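Local coordinates for branched-chain-amino-acid aminotransferase (Pseudomonas sp. UW4, PDB 6JIF), which catalyses the pyridoxal-5'-phosphate-dependent transfer of the amino group between branched-chain amino acids and, probably, 2-oxoglutarate, at residues 114-117 and 118-121; 36-39 and 40-43; 328-332 and 333-337. One frame throughout, in Å; residues are numbered along the deposited sequence.

Contact 1: 114-117 and 118-121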
# COMPACT_ATOMS: atom_id res chain seq x y z
N GLN B 114 5.75 -5.08 17.25
CA GLN B 114 7.04 -4.48 17.05
C GLN B 114 8.13 -5.48 17.42
O GLN B 114 7.94 -6.36 18.27
CB GLN B 114 7.15 -3.20 17.89
CG GLN B 114 6.15 -2.17 17.51
CD GLN B 114 6.17 -0.98 18.43
OE1 GLN B 114 7.19 -0.66 19.04
NE2 GLN B 114 5.02 -0.34 18.56
N VAL B 115 9.27 -5.34 16.76
CA VAL B 115 10.48 -6.08 17.07
C VAL B 115 11.34 -5.14 17.90
O VAL B 115 11.70 -4.06 17.43
CB VAL B 115 11.21 -6.52 15.80
CG1 VAL B 115 12.50 -7.34 16.13
CG2 VAL B 115 10.27 -7.33 14.93
N ASP B 116 11.64 -5.54 19.15
CA ASP B 116 12.44 -4.68 20.01
C ASP B 116 13.87 -4.56 19.47
O ASP B 116 14.35 -5.37 18.68
CB ASP B 116 12.43 -5.17 21.47
CG ASP B 116 13.06 -6.53 21.64
OD1 ASP B 116 14.32 -6.64 21.75
OD2 ASP B 116 12.27 -7.50 21.69
N THR B 117 14.52 -3.48 19.88
CA THR B 117 15.77 -3.07 19.24
C THR B 117 16.87 -4.12 19.40
O THR B 117 17.60 -4.40 18.44
CB THR B 117 16.20 -1.73 19.83
OG1 THR B 117 15.24 -0.76 19.46
CG2 THR B 117 17.61 -1.34 19.29
N GLU B 118 17.00 -4.73 20.58
CA GLU B 118 18.12 -5.68 20.73
C GLU B 118 17.86 -6.95 19.93
O GLU B 118 18.76 -7.44 19.26
CB GLU B 118 18.41 -5.98 22.20
CG GLU B 118 19.09 -4.78 22.92
CD GLU B 118 20.30 -4.18 22.12
OE1 GLU B 118 21.30 -4.90 21.85
OE2 GLU B 118 20.23 -2.98 21.73
N GLN B 119 16.60 -7.42 19.89
CA GLN B 119 16.22 -8.53 19.02
C GLN B 119 16.52 -8.21 17.55
O GLN B 119 17.10 -9.03 16.80
CB GLN B 119 14.73 -8.84 19.24
CG GLN B 119 14.05 -9.93 18.36
CD GLN B 119 12.50 -10.11 18.66
OE1 GLN B 119 11.89 -9.38 19.48
NE2 GLN B 119 11.88 -11.09 17.98
N PHE B 120 16.12 -7.00 17.12
CA PHE B 120 16.32 -6.59 15.74
C PHE B 120 17.79 -6.60 15.38
O PHE B 120 18.19 -7.21 14.37
CB PHE B 120 15.69 -5.20 15.54
CG PHE B 120 15.76 -4.66 14.12
CD1 PHE B 120 16.93 -4.00 13.67
CD2 PHE B 120 14.71 -4.81 13.24
CE1 PHE B 120 17.01 -3.47 12.38
CE2 PHE B 120 14.78 -4.31 11.96
CZ PHE B 120 15.91 -3.63 11.52
N ILE B 121 18.63 -5.95 16.20
CA ILE B 121 20.04 -5.81 15.84
C ILE B 121 20.74 -7.16 15.87
O ILE B 121 21.52 -7.47 14.96
CB ILE B 121 20.74 -4.78 16.76
CG1 ILE B 121 20.08 -3.40 16.61
CG2 ILE B 121 22.26 -4.80 16.53
CD1 ILE B 121 20.73 -2.33 17.48
O HOH W 1 15.97 -4.07 23.10
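An N-cap opens helix 117-130: Asp-116 stands right before the first turn, and its OD1 accepts from Gln-119 N at 3.0 Å. The bond is nearly straight (N-H...O 165°), although the N-H meets OD1 from above the carboxylate plane. With chi1 at 63°, CG of Asp-116 sits between the backbone N and carbonyl carbon, which folds the carboxylate back over the helix end. A water accepts from Glu-118 N at 2.8 Å and gives a weak bond to the same OD1. Behind the cap run two helical backbone bonds, Phe-120 N to Asp-116 O at 2.9 Å and Ile-121 N to Thr-117 O. Val-115 CG1 rests 3.8 Å from CG of Gln-119, whose chain crosses it at about a right angle, and 3.9 Å from CB of Phe-120; Trp-51 of strand 50-57 also touches Val-115 and Gln-119. An alanine in place of Gln-119 keeps the backbone N-H but lacks the chain packed on Val-115 CG1, and would probably open a gap there. Thr-117 OG1 binds Gln-104 of helix 96-109. The first-turn N-H groups of Glu-118 and Gln-119 are thus satisfied by water and carboxylate, and the aspartate's negative charge probably interacts favourably with the helix dipole.

Contact 2: 36-39 and 40-43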
# COMPACT_ATOMS: atom_id res chain seq x y z
N ILE B 36 20.07 -11.30 -5.45
CA ILE B 36 20.88 -12.51 -5.60
C ILE B 36 20.58 -13.38 -4.37
O ILE B 36 20.44 -12.86 -3.27
CB ILE B 36 22.37 -12.15 -5.69
CG1 ILE B 36 22.70 -11.57 -7.08
CG2 ILE B 36 23.26 -13.36 -5.43
CD1 ILE B 36 23.77 -10.45 -7.06
N LYS B 37 20.44 -14.69 -4.56
CA LYS B 37 20.09 -15.56 -3.43
C LYS B 37 21.35 -15.90 -2.62
O LYS B 37 22.29 -16.54 -3.13
CB LYS B 37 19.37 -16.83 -3.88
CG LYS B 37 18.98 -17.76 -2.75
CD LYS B 37 18.51 -19.09 -3.34
CE LYS B 37 17.99 -19.99 -2.25
NZ LYS B 37 17.56 -21.30 -2.81
N THR B 38 21.39 -15.41 -1.39
CA THR B 38 22.45 -15.70 -0.46
C THR B 38 22.09 -16.97 0.32
O THR B 38 21.02 -17.55 0.15
CB THR B 38 22.67 -14.47 0.44
OG1 THR B 38 21.42 -14.07 0.99
CG2 THR B 38 23.26 -13.31 -0.41
N ASP B 39 22.97 -17.37 1.23
CA ASP B 39 22.93 -18.70 1.82
C ASP B 39 21.82 -18.85 2.86
O ASP B 39 21.06 -19.82 2.81
CB ASP B 39 24.27 -19.01 2.46
CG ASP B 39 25.33 -19.30 1.44
OD1 ASP B 39 24.99 -19.57 0.26
OD2 ASP B 39 26.50 -19.25 1.82
N LYS B 40 21.73 -17.93 3.82
CA LYS B 40 20.76 -18.05 4.92
C LYS B 40 20.02 -16.74 5.12
O LYS B 40 20.59 -15.66 4.97
CB LYS B 40 21.42 -18.43 6.27
CG LYS B 40 22.39 -19.54 6.25
CD LYS B 40 21.75 -20.83 6.68
CE LYS B 40 22.79 -21.80 7.24
NZ LYS B 40 22.21 -23.14 7.39
N ARG B 41 18.78 -16.85 5.55
CA ARG B 41 18.04 -15.67 5.97
C ARG B 41 17.43 -15.95 7.33
O ARG B 41 17.32 -17.09 7.76
CB ARG B 41 16.93 -15.24 4.93
CG ARG B 41 15.85 -16.27 4.57
CD ARG B 41 16.31 -17.24 3.48
NE ARG B 41 16.70 -16.47 2.29
CZ ARG B 41 17.79 -16.70 1.56
NH1 ARG B 41 18.61 -17.72 1.84
NH2 ARG B 41 18.06 -15.89 0.53
N TYR B 42 17.11 -14.86 8.03
CA TYR B 42 16.39 -14.94 9.30
C TYR B 42 14.88 -15.03 9.11
O TYR B 42 14.28 -14.31 8.28
CB TYR B 42 16.72 -13.71 10.13
CG TYR B 42 16.14 -13.71 11.50
CD1 TYR B 42 16.79 -14.30 12.52
CD2 TYR B 42 14.95 -13.02 11.76
CE1 TYR B 42 16.27 -14.28 13.82
CE2 TYR B 42 14.41 -12.99 13.05
CZ TYR B 42 15.08 -13.63 14.06
OH TYR B 42 14.60 -13.62 15.35
N LEU B 43 14.25 -15.85 9.94
CA LEU B 43 12.81 -16.04 9.86
C LEU B 43 12.25 -16.22 11.27
O LEU B 43 12.70 -17.09 12.02
CB LEU B 43 12.47 -17.25 8.99
CG LEU B 43 10.99 -17.59 8.74
CD1 LEU B 43 10.27 -16.54 7.90
CD2 LEU B 43 10.97 -18.93 8.06
O HOH W 2 19.81 -13.87 2.98
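Arg-41 NH1 donates a hydrogen bond to the backbone O of Thr-38 at 2.9 Å, with an N-H...O angle of 161°. The acceptor lies in the guanidinium plane, at its edge, whereas NH1 stands above the carbonyl plane of Thr-38. Arg-41 NH2 adds a weak bond to the same oxygen at 3.4 Å, so one carbonyl receives both terminal nitrogens. The arginine curls back to reach it: CG lies between the backbone N and the carbonyl carbon (chi1 58°), and the chain bends again at chi2 and chi3. Water provides a second link, donating to Thr-38 OG1 at 2.6 Å and to Lys-40 O at 2.8 Å while lying over one guanidinium face, off-centre. Van der Waals contact is slight: CG of Lys-37 approaches Arg-41 NH2 at 3.9 Å, the two chains crossing at about a right angle. Charge pairing draws on outside partners, for Arg-41 NH2 forms a salt bridge with Glu-66 of the second subunit and Asp-39 OD2 one with Arg-133. The loop leads into strand 41-47, which runs between strands 50-57 and 164-174; Thr-38 OG1 also bonds Cys-171 O of the latter, and Lys-40 and Tyr-42 touch helix 117-130.

Contact 3: 328-332 and 333-337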
# COMPACT_ATOMS: atom_id res chain seq x y z
N THR B 328 27.33 17.90 -15.78
CA THR B 328 28.46 17.02 -16.01
C THR B 328 29.37 16.84 -14.80
O THR B 328 30.15 15.88 -14.78
CB THR B 328 29.34 17.56 -17.16
OG1 THR B 328 29.77 18.87 -16.79
CG2 THR B 328 28.56 17.71 -18.54
N GLU B 329 29.31 17.73 -13.81
CA GLU B 329 30.24 17.69 -12.70
C GLU B 329 29.47 17.79 -11.39
O GLU B 329 28.55 18.60 -11.26
CB GLU B 329 31.24 18.85 -12.76
CG GLU B 329 31.99 18.96 -14.09
CD GLU B 329 33.34 19.54 -13.88
OE1 GLU B 329 34.31 18.75 -13.82
OE2 GLU B 329 33.41 20.78 -13.72
N VAL B 330 29.90 17.01 -10.43
CA VAL B 330 29.28 17.08 -9.10
C VAL B 330 29.92 18.21 -8.32
O VAL B 330 31.14 18.42 -8.37
CB VAL B 330 29.39 15.73 -8.40
CG1 VAL B 330 28.80 15.80 -6.95
CG2 VAL B 330 28.75 14.67 -9.27
N GLY B 331 29.08 18.97 -7.62
CA GLY B 331 29.54 20.14 -6.92
C GLY B 331 30.34 19.72 -5.72
O GLY B 331 30.27 18.57 -5.26
N PRO B 332 31.18 20.65 -5.24
CA PRO B 332 32.18 20.29 -4.21
C PRO B 332 31.58 19.97 -2.86
O PRO B 332 32.17 19.17 -2.10
CB PRO B 332 33.08 21.53 -4.15
CG PRO B 332 32.19 22.65 -4.60
CD PRO B 332 31.30 22.05 -5.67
N VAL B 333 30.48 20.63 -2.49
CA VAL B 333 29.89 20.35 -1.19
C VAL B 333 29.35 18.93 -1.18
O VAL B 333 29.52 18.21 -0.20
CB VAL B 333 28.81 21.37 -0.82
CG1 VAL B 333 28.18 20.96 0.56
CG2 VAL B 333 29.41 22.76 -0.78
N THR B 334 28.64 18.54 -2.25
CA THR B 334 28.14 17.18 -2.37
C THR B 334 29.27 16.18 -2.31
O THR B 334 29.16 15.14 -1.65
CB THR B 334 27.34 17.02 -3.69
OG1 THR B 334 26.18 17.87 -3.65
CG2 THR B 334 26.87 15.57 -3.90
N GLN B 335 30.40 16.50 -2.96
CA GLN B 335 31.51 15.58 -2.94
C GLN B 335 32.01 15.42 -1.51
O GLN B 335 32.27 14.31 -1.07
CB GLN B 335 32.64 16.06 -3.87
CG GLN B 335 32.21 15.87 -5.31
CD GLN B 335 33.33 15.95 -6.32
OE1 GLN B 335 33.63 17.02 -6.87
NE2 GLN B 335 33.95 14.81 -6.59
N LYS B 336 32.08 16.53 -0.76
CA LYS B 336 32.59 16.49 0.61
C LYS B 336 31.66 15.68 1.52
O LYS B 336 32.14 14.87 2.33
CB LYS B 336 32.77 17.93 1.11
CG LYS B 336 33.30 18.06 2.54
CD LYS B 336 33.53 19.54 2.95
CE LYS B 336 32.21 20.37 2.92
NZ LYS B 336 32.40 21.80 3.39
N LEU B 337 30.35 15.87 1.37
CA LEU B 337 29.38 15.06 2.12
C LEU B 337 29.50 13.58 1.77
O LEU B 337 29.42 12.72 2.63
CB LEU B 337 27.96 15.55 1.81
CG LEU B 337 27.57 16.90 2.41
CD1 LEU B 337 26.32 17.46 1.71
CD2 LEU B 337 27.28 16.75 3.90
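Val-330, from the loop before helix 332-346, packs on the first turn of that helix, which starts after Gly-331 at the N-cap position and has Pro-332 as its first residue. Val-333, next in sequence, points its CB away from the loop; its side chain touches Ile-249 of strand 245-250 and Met-282, while its backbone N donates to Glu-299 OE2. Thr-334 makes the close apolar contact: its CG2 lies 3.6 Å from Val-330 CG1, and the two side chains cross at about a right angle. With chi1 of 177°, Val-330 CG1 is turned toward the helix, where the threonine methyl meets it. The threonine hydroxyl, OG1, is bonded to Glu-299 OE1. Gln-335 N closes the first helical turn on Gly-331 O at 3.1 Å, and its CG comes to 3.3 Å from that same oxygen and 3.8 Å from Val-330 CG1. Lys-336 N follows with a bond to Pro-332 O at 3.0 Å. Leu-337 N bonds Val-333 O at 2.9 Å, continuing the pattern. Gly-331 brings no side chain to this N-cap; the carboxylate of Glu-299 bonds the helix start instead, one oxygen on a backbone N-H and the other on a hydroxyl, and its negative charge would probably also suit the positive end of the helix dipole.

From the N terminus the contacts come in series, none enclosing or crossing another, and each closes a short turn where a loop passes into a regular element. Contact 2 is first, at the entry to strand 41-47 of the antiparallel sheet. Contact 1 follows at the start of helix 117-130, which packs beside the strand that contact 2 enters; the two centres lie 19 Å apart, with nearest atoms about 5 Å apart and no direct touch. Contact 3 begins helix 332-346 against strands 245-250 and 308-317 of the mixed sheet. Its centre is 36 Å from each of the others, across the centre of the chain.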